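PDB 6FAK: afamin from Homo sapiens, which carries hydrophobic molecules in body fluids, binding vitamin E and keeping lipidated Wnt proteins soluble and active. Local coordinates for residues M264-I267 with C268-D272; I229-K232 with E233-L237; P119-P123 with E124-Q128; E165-A168 with K169-E173. One frame throughout, in Å; residues are numbered along the deposited sequence. Where two conformers were deposited one is given.

Interaction 1: residues M264-I267 with C268-D272; sequences MNHI and CSKQD
Cys268 N gives a nearly straight alpha-helical bond to Met264 O (2.7 Å), Ser269 N repeats the step to Asn265 O, and Lys270 N then reaches only three residues back to Ile267 O. That shift from i-4 to i-3 partners tightens the last winding where helix 253-268 gives way to loop.

The side chains at this helix end bring a histidine and a lysine together. His266 and Lys270 slant past one another: the chi1 of -168° brings the ring end of His266 back toward Lys270, though its bond to CB leads away, and Lys270 NZ stands 4.1 Å from both CD2 and NE2 of His266. The last bend of the lysine chain (chi4 76°) tips the ammonium group in that direction. Their closeness is probably eased by two nearby acids. The imidazole bonds through ND1 to Asp240 and through NE2 to Glu233, which fixes its rotation and would probably favour a protonated ring, while Lys270 has a long, weak ion pair with the same Glu233 carboxylate. On another side of the helix Cys268 SG lies 3.5 Å from Met264 O and continues into a disulfide with Cys282.

This helix end belongs to the part of the second albumin domain that forms the pocket for hydrophobic ligands. Met264 leans on Arg289, Ile293 and Ile294 of helix 288-295, Ile267 meets Leu237 of helix 231-250 and Ile278 of a loop, and His266 touches Ser236 and Leu237, joining the helix to its neighbours.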
loop_
_atom_site.group_PDB
_atom_site.type_symbol
_atom_site.label_atom_id
_atom_site.label_comp_id
_atom_site.label_asym_id
_atom_site.label_seq_id
_atom_site.Cartn_x
_atom_site.Cartn_y
_atom_site.Cartn_z
ATOM N N MET A 264 15.229 13.098 5.868
ATOM C CA MET A 264 14.589 14.388 6.150
ATOM C C MET A 264 15.627 15.466 6.442
ATOM O O MET A 264 15.536 16.595 5.912
ATOM C CB MET A 264 13.574 14.241 7.294
ATOM C CG MET A 264 12.480 13.237 6.992
ATOM S SD MET A 264 11.768 13.486 5.356
ATOM C CE MET A 264 10.682 12.074 5.217
ATOM N N ASN A 265 16.643 15.090 7.205
ATOM C CA ASN A 265 17.797 15.946 7.432
ATOM C C ASN A 265 18.554 16.288 6.147
ATOM O O ASN A 265 18.919 17.452 5.960
ATOM C CB ASN A 265 18.731 15.355 8.498
ATOM C CG ASN A 265 18.066 15.313 9.903
ATOM O OD1 ASN A 265 16.960 15.862 10.123
ATOM N ND2 ASN A 265 18.729 14.641 10.850
ATOM N N HIS A 266 18.805 15.306 5.283
ATOM C CA HIS A 266 19.378 15.565 3.930
ATOM C C HIS A 266 18.532 16.598 3.133
ATOM O O HIS A 266 19.048 17.598 2.646
ATOM C CB HIS A 266 19.499 14.259 3.150
ATOM C CG HIS A 266 20.307 14.341 1.899
ATOM N ND1 HIS A 266 21.009 13.262 1.422
ATOM C CD2 HIS A 266 20.541 15.353 1.029
ATOM C CE1 HIS A 266 21.646 13.601 0.320
ATOM N NE2 HIS A 266 21.375 14.864 0.058
ATOM N N ILE A 267 17.243 16.368 3.037
ATOM C CA ILE A 267 16.322 17.290 2.390
ATOM C C ILE A 267 16.406 18.691 3.047
ATOM O O ILE A 267 16.770 19.663 2.382
ATOM C CB ILE A 267 14.893 16.737 2.433
ATOM C CG1 ILE A 267 14.793 15.512 1.489
ATOM C CG2 ILE A 267 13.827 17.768 2.034
ATOM C CD1 ILE A 267 13.495 14.751 1.574
ATOM N N CYS A 268 16.118 18.765 4.342
ATOM C CA CYS A 268 16.137 20.037 5.101
ATOM C C CYS A 268 17.457 20.784 5.118
ATOM O O CYS A 268 17.459 21.997 4.930
ATOM C CB CYS A 268 15.678 19.815 6.539
ATOM S SG CYS A 268 13.921 19.577 6.595
ATOM N N SER A 269 18.573 20.082 5.290
ATOM C CA SER A 269 19.875 20.745 5.322
ATOM C C SER A 269 20.336 21.293 3.960
ATOM O O SER A 269 21.443 21.853 3.862
ATOM C CB SER A 269 20.960 19.867 5.973
ATOM O OG SER A 269 21.743 19.182 5.019
ATOM N N LYS A 270 19.512 21.117 2.920
ATOM C CA LYS A 270 19.699 21.790 1.629
ATOM C C LYS A 270 18.390 22.366 1.105
ATOM O O LYS A 270 18.171 22.409 -0.104
ATOM C CB LYS A 270 20.309 20.825 0.628
ATOM C CG LYS A 270 21.608 20.241 1.145
ATOM C CD LYS A 270 22.338 19.442 0.096
ATOM C CE LYS A 270 23.740 19.070 0.567
ATOM N NZ LYS A 270 23.688 17.965 1.560
ATOM N N GLN A 271 17.543 22.833 2.032
ATOM C CA GLN A 271 16.239 23.451 1.725
ATOM C C GLN A 271 16.330 24.391 0.524
ATOM O O GLN A 271 15.625 24.186 -0.472
ATOM C CB GLN A 271 15.691 24.193 2.956
ATOM C CG GLN A 271 14.269 24.725 2.802
ATOM C CD GLN A 271 13.490 24.743 4.111
ATOM O OE1 GLN A 271 12.302 24.414 4.141
ATOM N NE2 GLN A 271 14.157 25.121 5.199
ATOM N N ASP A 272 17.215 25.390 0.609
ATOM C CA ASP A 272 17.604 26.177 -0.572
ATOM C C ASP A 272 18.476 25.292 -1.477
ATOM O O ASP A 272 19.428 24.658 -1.007
ATOM C CB ASP A 272 18.350 27.462 -0.182
ATOM C CG ASP A 272 18.739 28.312 -1.401
ATOM O OD1 ASP A 272 18.065 29.338 -1.656
ATOM O OD2 ASP A 272 19.709 27.943 -2.110
#

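Interaction 2: residues I229-K232 with E233-L237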
loop_
_atom_site.group_PDB
_atom_site.type_symbol
_atom_site.label_atom_id
_atom_site.label_comp_id
_atom_site.label_asym_id
_atom_site.label_seq_id
_atom_site.Cartn_x
_atom_site.Cartn_y
_atom_site.Cartn_z
ATOM N N ILE A 229 15.919 20.659 -8.085
ATOM C CA ILE A 229 17.117 19.990 -7.561
ATOM C C ILE A 229 18.151 19.705 -8.648
ATOM O O ILE A 229 17.770 19.415 -9.779
ATOM C CB ILE A 229 16.701 18.662 -6.857
ATOM C CG1 ILE A 229 17.811 18.104 -5.971
ATOM C CG2 ILE A 229 16.249 17.601 -7.881
ATOM C CD1 ILE A 229 17.325 16.874 -5.208
ATOM N N GLU A 230 19.449 19.766 -8.325
ATOM C CA GLU A 230 20.540 19.324 -9.261
ATOM C C GLU A 230 20.677 17.827 -9.300
ATOM O O GLU A 230 20.510 17.158 -8.265
ATOM C CB GLU A 230 21.916 19.950 -8.931
ATOM C CG GLU A 230 23.086 19.010 -8.517
ATOM C CD GLU A 230 24.292 18.907 -9.494
ATOM O OE1 GLU A 230 24.204 18.209 -10.573
ATOM O OE2 GLU A 230 25.391 19.453 -9.125
ATOM N N PHE A 231 21.069 17.302 -10.464
ATOM C CA PHE A 231 21.155 15.858 -10.669
ATOM C C PHE A 231 22.014 15.155 -9.599
ATOM O O PHE A 231 21.593 14.176 -9.004
ATOM C CB PHE A 231 21.604 15.541 -12.093
ATOM C CG PHE A 231 21.647 14.069 -12.406
ATOM C CD1 PHE A 231 20.486 13.322 -12.413
ATOM C CD2 PHE A 231 22.838 13.435 -12.703
ATOM C CE1 PHE A 231 20.514 11.970 -12.688
ATOM C CE2 PHE A 231 22.869 12.086 -12.993
ATOM C CZ PHE A 231 21.700 11.353 -12.981
ATOM N N LYS A 232 23.213 15.657 -9.354
ATOM C CA LYS A 232 24.095 15.042 -8.387
ATOM C C LYS A 232 23.483 14.974 -6.986
ATOM O O LYS A 232 23.618 13.959 -6.299
ATOM C CB LYS A 232 25.469 15.735 -8.366
ATOM C CG LYS A 232 26.293 15.350 -9.547
ATOM C CD LYS A 232 27.664 16.047 -9.566
ATOM C CE LYS A 232 28.627 15.749 -8.400
ATOM N NZ LYS A 232 29.217 14.388 -8.376
ATOM N N GLU A 233 22.831 16.056 -6.548
ATOM C CA GLU A 233 22.165 16.104 -5.250
ATOM C C GLU A 233 20.962 15.111 -5.207
ATOM O O GLU A 233 20.791 14.444 -4.216
ATOM C CB GLU A 233 21.673 17.509 -4.933
ATOM C CG GLU A 233 21.231 17.703 -3.505
ATOM C CD GLU A 233 22.367 17.467 -2.507
ATOM O OE1 GLU A 233 23.383 18.204 -2.555
ATOM O OE2 GLU A 233 22.247 16.538 -1.677
ATOM N N LEU A 234 20.180 15.052 -6.277
ATOM C CA LEU A 234 19.108 14.052 -6.438
ATOM C C LEU A 234 19.628 12.605 -6.311
ATOM O O LEU A 234 19.063 11.768 -5.565
ATOM C CB LEU A 234 18.413 14.287 -7.777
ATOM C CG LEU A 234 17.193 13.498 -8.274
ATOM C CD1 LEU A 234 17.560 12.192 -8.857
ATOM C CD2 LEU A 234 16.204 13.302 -7.163
ATOM N N ILE A 235 20.714 12.295 -7.007
ATOM C CA ILE A 235 21.290 10.948 -6.907
ATOM C C ILE A 235 21.725 10.660 -5.485
ATOM O O ILE A 235 21.433 9.603 -4.960
ATOM C CB ILE A 235 22.425 10.671 -7.923
ATOM C CG1 ILE A 235 21.859 10.667 -9.335
ATOM C CG2 ILE A 235 23.167 9.377 -7.614
ATOM C CD1 ILE A 235 20.732 9.713 -9.614
ATOM N N SER A 236 22.314 11.632 -4.827
ATOM C CA SER A 236 22.701 11.478 -3.442
ATOM C C SER A 236 21.498 11.200 -2.506
ATOM O O SER A 236 21.559 10.307 -1.630
ATOM C CB SER A 236 23.482 12.723 -2.989
ATOM O OG SER A 236 23.969 12.507 -1.696
ATOM N N LEU A 237 20.404 11.914 -2.750
ATOM C CA LEU A 237 19.176 11.759 -1.979
ATOM C C LEU A 237 18.542 10.389 -2.249
ATOM O O LEU A 237 18.071 9.733 -1.325
ATOM C CB LEU A 237 18.204 12.885 -2.300
ATOM C CG LEU A 237 16.881 12.991 -1.573
ATOM C CD1 LEU A 237 17.105 13.054 -0.058
ATOM C CD2 LEU A 237 16.091 14.184 -2.074
#
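Four residues apart and so on one flank of the helix, Phe231 and Ile235 are brought together by their torsions: the phenylalanine has CG trans to N across the CA-CB bond (chi1 -177°), whereas CG1 of Ile235 turns to lie beside its backbone N (chi1 -66°). The two side chains run side by side and point the same way. Ile235 CG1 sits over one ring face, 3.9 Å from the centroid of the Phe231 ring, in a CH-pi contact displaced toward the rim at CZ, and Ile235 CD1 follows at 3.8 Å from Phe231 CE1.

Ile229, just ahead of the N-cap, is fully extended and reaches across the helix start. Its CD1 comes within 3.6 Å of Leu234 N and 3.8 Å of Leu234 CB, with Leu237 CD2 farther on. Contact between the residue before the N-cap (Ile229) and the fourth after the cap (Leu234) is a hydrophobic staple. Glu230, at the cap itself, turns its carboxylate back so that OE1 accepts from Lys232 N at 3.0 Å; the bond is almost straight at the hydrogen, yet arrives from above the carboxylate plane. The main chain then settles into helical bonds, beginning with Leu234 N to Glu230 O at 2.9 Å.

Outside the segment, Phe231 also has a cation-pi contact with Lys332 and meets Phe335, and Leu234 packs on helix 216-225. Labour is divided at the helix start: the staple and the ring contact are apolar, while the Glu230 carboxylate occupies a point where the positive end of the helix dipole would probably stabilise its charge.

Interaction 3: residues P119-P123 with E124-Q128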
loop_
_atom_site.group_PDB
_atom_site.type_symbol
_atom_site.label_atom_id
_atom_site.label_comp_id
_atom_site.label_asym_id
_atom_site.label_seq_id
_atom_site.Cartn_x
_atom_site.Cartn_y
_atom_site.Cartn_z
ATOM N N PRO A 119 -10.376 -4.980 18.884
ATOM C CA PRO A 119 -11.144 -4.795 20.140
ATOM C C PRO A 119 -11.518 -3.324 20.420
ATOM O O PRO A 119 -10.678 -2.542 20.873
ATOM C CB PRO A 119 -10.206 -5.341 21.233
ATOM C CG PRO A 119 -8.843 -5.183 20.663
ATOM C CD PRO A 119 -8.945 -5.236 19.149
ATOM N N THR A 120 -12.760 -2.959 20.126
ATOM C CA THR A 120 -13.250 -1.592 20.408
ATOM C C THR A 120 -13.657 -1.450 21.884
ATOM O O THR A 120 -14.433 -2.248 22.378
ATOM C CB THR A 120 -14.473 -1.212 19.543
ATOM O OG1 THR A 120 -14.274 -1.640 18.191
ATOM C CG2 THR A 120 -14.702 0.310 19.574
ATOM N N LEU A 121 -13.131 -0.434 22.565
ATOM C CA LEU A 121 -13.536 -0.121 23.926
ATOM C C LEU A 121 -14.852 0.629 23.923
ATOM O O LEU A 121 -15.182 1.360 22.984
ATOM C CB LEU A 121 -12.495 0.751 24.640
ATOM C CG LEU A 121 -11.137 0.116 24.929
ATOM C CD1 LEU A 121 -10.069 1.186 25.123
ATOM C CD2 LEU A 121 -11.220 -0.812 26.134
ATOM N N ASP A 122 -15.592 0.466 25.006
ATOM C CA ASP A 122 -16.706 1.347 25.294
ATOM C C ASP A 122 -16.193 2.804 25.340
ATOM O O ASP A 122 -15.201 3.099 26.011
ATOM C CB ASP A 122 -17.348 0.970 26.644
ATOM C CG ASP A 122 -18.469 1.906 27.028
ATOM O OD1 ASP A 122 -19.594 1.721 26.532
ATOM O OD2 ASP A 122 -18.211 2.836 27.802
ATOM N N PRO A 123 -16.879 3.726 24.653
ATOM C CA PRO A 123 -16.418 5.127 24.611
ATOM C C PRO A 123 -16.155 5.754 25.965
ATOM O O PRO A 123 -15.166 6.464 26.111
ATOM C CB PRO A 123 -17.540 5.876 23.904
ATOM C CG PRO A 123 -18.395 4.849 23.299
ATOM C CD PRO A 123 -18.131 3.525 23.913
ATOM N N GLU A 124 -17.022 5.489 26.948
ATOM C CA GLU A 124 -16.829 6.046 28.288
ATOM C C GLU A 124 -15.613 5.435 28.998
ATOM O O GLU A 124 -14.801 6.160 29.580
ATOM C CB GLU A 124 -18.112 5.949 29.144
ATOM C CG GLU A 124 -19.161 7.013 28.794
ATOM C CD GLU A 124 -20.059 6.634 27.623
ATOM O OE1 GLU A 124 -20.498 5.457 27.592
ATOM O OE2 GLU A 124 -20.330 7.515 26.757
ATOM N N GLU A 125 -15.461 4.116 28.924
ATOM C CA GLU A 125 -14.236 3.461 29.471
ATOM C C GLU A 125 -12.955 3.844 28.704
ATOM O O GLU A 125 -11.899 4.049 29.303
ATOM C CB GLU A 125 -14.391 1.941 29.520
ATOM C CG GLU A 125 -15.453 1.470 30.497
ATOM C CD GLU A 125 -15.099 1.684 31.963
ATOM O OE1 GLU A 125 -16.029 1.684 32.804
ATOM O OE2 GLU A 125 -13.905 1.835 32.289
ATOM N N LYS A 126 -13.046 3.966 27.384
ATOM C CA LYS A 126 -11.921 4.467 26.597
ATOM C C LYS A 126 -11.464 5.821 27.122
ATOM O O LYS A 126 -10.257 6.075 27.278
ATOM C CB LYS A 126 -12.320 4.604 25.123
ATOM C CG LYS A 126 -11.226 5.039 24.175
ATOM C CD LYS A 126 -11.786 5.171 22.753
ATOM C CE LYS A 126 -10.978 4.401 21.724
ATOM N NZ LYS A 126 -11.832 4.052 20.548
ATOM N N CYS A 127 -12.437 6.691 27.409
ATOM C CA CYS A 127 -12.114 8.038 27.882
ATOM C C CYS A 127 -11.557 8.004 29.290
ATOM O O CYS A 127 -10.554 8.669 29.574
ATOM C CB CYS A 127 -13.305 8.981 27.721
ATOM S SG CYS A 127 -13.625 9.356 25.991
ATOM N N GLN A 128 -12.186 7.202 30.154
ATOM C CA GLN A 128 -11.678 6.958 31.511
ATOM C C GLN A 128 -10.253 6.429 31.458
ATOM O O GLN A 128 -9.384 6.907 32.199
ATOM C CB GLN A 128 -12.539 5.930 32.244
ATOM C CG GLN A 128 -13.836 6.445 32.841
ATOM C CD GLN A 128 -14.261 5.606 34.039
ATOM O OE1 GLN A 128 -14.199 6.068 35.182
ATOM N NE2 GLN A 128 -14.652 4.355 33.789
#
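Asp122 governs the polar contacts by capping Glu125 and Glu124. A chi1 of 177° swings its OD2 round to the first turn of the helix. Glu125 N meets the anti lone pair of Asp122 OD2 at 3.2 Å with good linearity, whereas Glu124 N, although 3.0 Å from the same oxygen, is badly angled and forms only a weak bond. One carboxylate oxygen thus serves two amides that have no earlier turn to bond to. Main-chain bonds take over at once, Lys126 N donating to Asp122 O at 2.7 Å and Cys127 N to Pro123 O.

Apolar contact comes from Leu121, the residue before the cap. Its CB touches Lys126 CB at 3.9 Å and its CD1 lies 4.0 Å from Lys126 CA, so the aliphatic base of the lysine fills the place of the apolar residue in a hydrophobic staple. Pro123 packs on Val178 and Leu181 of helix 177-209.

Of like charges, Glu124 OE1 lies 3.5 Å from Asp122 OD2 in one of two modelled conformers, so this approach is doubtful; the helix start would in any case tend to stabilise an acid.

An aspartate N-cap followed by proline is a classic helix opening, since proline has no N-H to leave without an acceptor in the first turn. Here it starts helix 123-132, whose Cys127 bonds to Cys172 beside the Cys171-Cys180 link, the paired-cysteine pattern of the serum albumin family.

Interaction 4: residues E165-A168 with K169-E173; sequences EEVA and KSCCE. With EDO (1,2-ethanediol), chain S.
Lys169 N donates to Glu165 O at 2.9 Å, the closest of the helical bonds here, and the same step joins Cys171 N to Val167 O at 3.0 Å and Ser170 N to Glu166 O at 3.1 Å. Cys171 SG, held beside its own backbone N (chi1 -71°), comes alongside Val167, 4.1 Å from CG1 of that residue.

Ser170 holds an ethanediol, probably from the crystallisation liquor. With the serine OG pointing back from N at a chi1 of 173°, the diol oxygen O2 is 3.1 Å from Ser170 OG and 3.0 Å from Ser170 O, and Glu174 is a further partner of the molecule. Lys169 NZ forms a long salt bridge to Glu173 OE2, at 3.7 Å.

Helix 154-171 is tied to its surroundings at both ends of this segment. Glu165 forms a salt bridge to Arg134 and a hydrogen bond with Tyr130. Val167 and Cys171 lie against helix 177-209. The disulfides of the adjacent Cys171 and Cys172 tie the end of the helix to helix 177-209 and helix 123-132 respectively, so that three helices are held together.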
loop_
_atom_site.group_PDB
_atom_site.type_symbol
_atom_site.label_atom_id
_atom_site.label_comp_id
_atom_site.label_asym_id
_atom_site.label_seq_id
_atom_site.Cartn_x
_atom_site.Cartn_y
_atom_site.Cartn_z
ATOM N N GLU A 165 -4.377 9.574 19.394
ATOM C CA GLU A 165 -4.413 10.210 20.691
ATOM C C GLU A 165 -5.094 11.612 20.716
ATOM O O GLU A 165 -5.847 11.934 21.657
ATOM C CB GLU A 165 -3.000 10.266 21.304
ATOM C CG GLU A 165 -2.965 11.056 22.609
ATOM C CD GLU A 165 -1.742 10.795 23.466
ATOM O OE1 GLU A 165 -1.856 11.007 24.698
ATOM O OE2 GLU A 165 -0.681 10.397 22.931
ATOM N N GLU A 166 -4.807 12.442 19.729
ATOM C CA GLU A 166 -5.493 13.723 19.581
ATOM C C GLU A 166 -7.025 13.534 19.358
ATOM O O GLU A 166 -7.818 14.372 19.791
ATOM C CB GLU A 166 -4.946 14.543 18.404
ATOM C CG GLU A 166 -3.441 14.848 18.358
ATOM C CD GLU A 166 -2.765 15.156 19.696
ATOM O OE1 GLU A 166 -3.366 15.828 20.576
ATOM O OE2 GLU A 166 -1.589 14.750 19.850
ATOM N N VAL A 167 -7.431 12.470 18.681
ATOM C CA VAL A 167 -8.840 12.154 18.493
ATOM C C VAL A 167 -9.472 11.816 19.837
ATOM O O VAL A 167 -10.529 12.319 20.133
ATOM C CB VAL A 167 -9.067 11.064 17.444
ATOM C CG1 VAL A 167 -10.510 10.503 17.473
ATOM C CG2 VAL A 167 -8.730 11.621 16.069
ATOM N N ALA A 168 -8.810 10.975 20.633
ATOM C CA ALA A 168 -9.316 10.525 21.914
ATOM C C ALA A 168 -9.407 11.711 22.873
ATOM O O ALA A 168 -10.421 11.907 23.529
ATOM C CB ALA A 168 -8.426 9.428 22.509
ATOM N N LYS A 169 -8.362 12.519 22.924
ATOM C CA LYS A 169 -8.360 13.686 23.780
ATOM C C LYS A 169 -9.487 14.663 23.445
ATOM O O LYS A 169 -10.194 15.140 24.360
ATOM C CB LYS A 169 -7.003 14.364 23.731
ATOM C CG LYS A 169 -6.890 15.653 24.511
ATOM C CD LYS A 169 -6.932 16.825 23.541
ATOM C CE LYS A 169 -7.209 18.156 24.202
ATOM N NZ LYS A 169 -7.764 19.056 23.164
ATOM N N SER A 170 -9.647 14.987 22.167
ATOM C CA SER A 170 -10.670 15.949 21.747
ATOM C C SER A 170 -12.124 15.425 21.935
ATOM O O SER A 170 -12.991 16.131 22.459
ATOM C CB SER A 170 -10.487 16.292 20.294
ATOM O OG SER A 170 -11.560 17.103 19.845
ATOM N N CYS A 171 -12.355 14.195 21.493
ATOM C CA CYS A 171 -13.676 13.559 21.584
ATOM C C CYS A 171 -14.133 13.218 23.018
ATOM O O CYS A 171 -15.340 13.198 23.289
ATOM C CB CYS A 171 -13.730 12.305 20.692
ATOM S SG CYS A 171 -13.742 12.674 18.907
ATOM N N CYS A 172 -13.191 12.950 23.914
ATOM C CA CYS A 172 -13.507 12.736 25.350
ATOM C C CYS A 172 -14.010 13.984 26.086
ATOM O O CYS A 172 -14.552 13.872 27.180
ATOM C CB CYS A 172 -12.314 12.071 26.079
ATOM S SG CYS A 172 -11.983 10.413 25.386
ATOM N N GLU A 173 -13.852 15.157 25.473
ATOM C CA GLU A 173 -14.430 16.414 25.972
ATOM C C GLU A 173 -15.861 16.727 25.416
ATOM O O GLU A 173 -16.447 17.764 25.763
ATOM C CB GLU A 173 -13.491 17.576 25.581
ATOM C CG GLU A 173 -12.068 17.487 26.133
ATOM C CD GLU A 173 -11.082 18.465 25.477
ATOM O OE1 GLU A 173 -11.343 19.008 24.363
ATOM O OE2 GLU A 173 -9.999 18.678 26.079
HETATM C C1 EDO S . -14.251 20.383 22.717
HETATM O O1 EDO S . -15.248 21.261 23.275
HETATM C C2 EDO S . -14.777 19.690 21.465
HETATM O O2 EDO S . -13.964 18.553 21.055
#

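In the fold
The four contacts form two touching pairs. Interactions 1 and 2 lie 12 Å apart between centres, on consecutive helices of the second albumin domain, within the region forming the hydrophobic-ligand pocket. Their join is mixed: a probable hydrogen bond of 2.6 Å from His266 NE2 to Glu233 OE2, and apolar packing of Ile267 CG1 on Leu237 CD1 at 3.7 Å. Interactions 3 and 4, also 12 Å apart between centres, belong to the first domain and are covalently joined, Cys127 SG to Cys172 SG at 2.0 Å. No contact spans the pairs; interactions 1 and 4 approach to about 19 Å between nearest atoms.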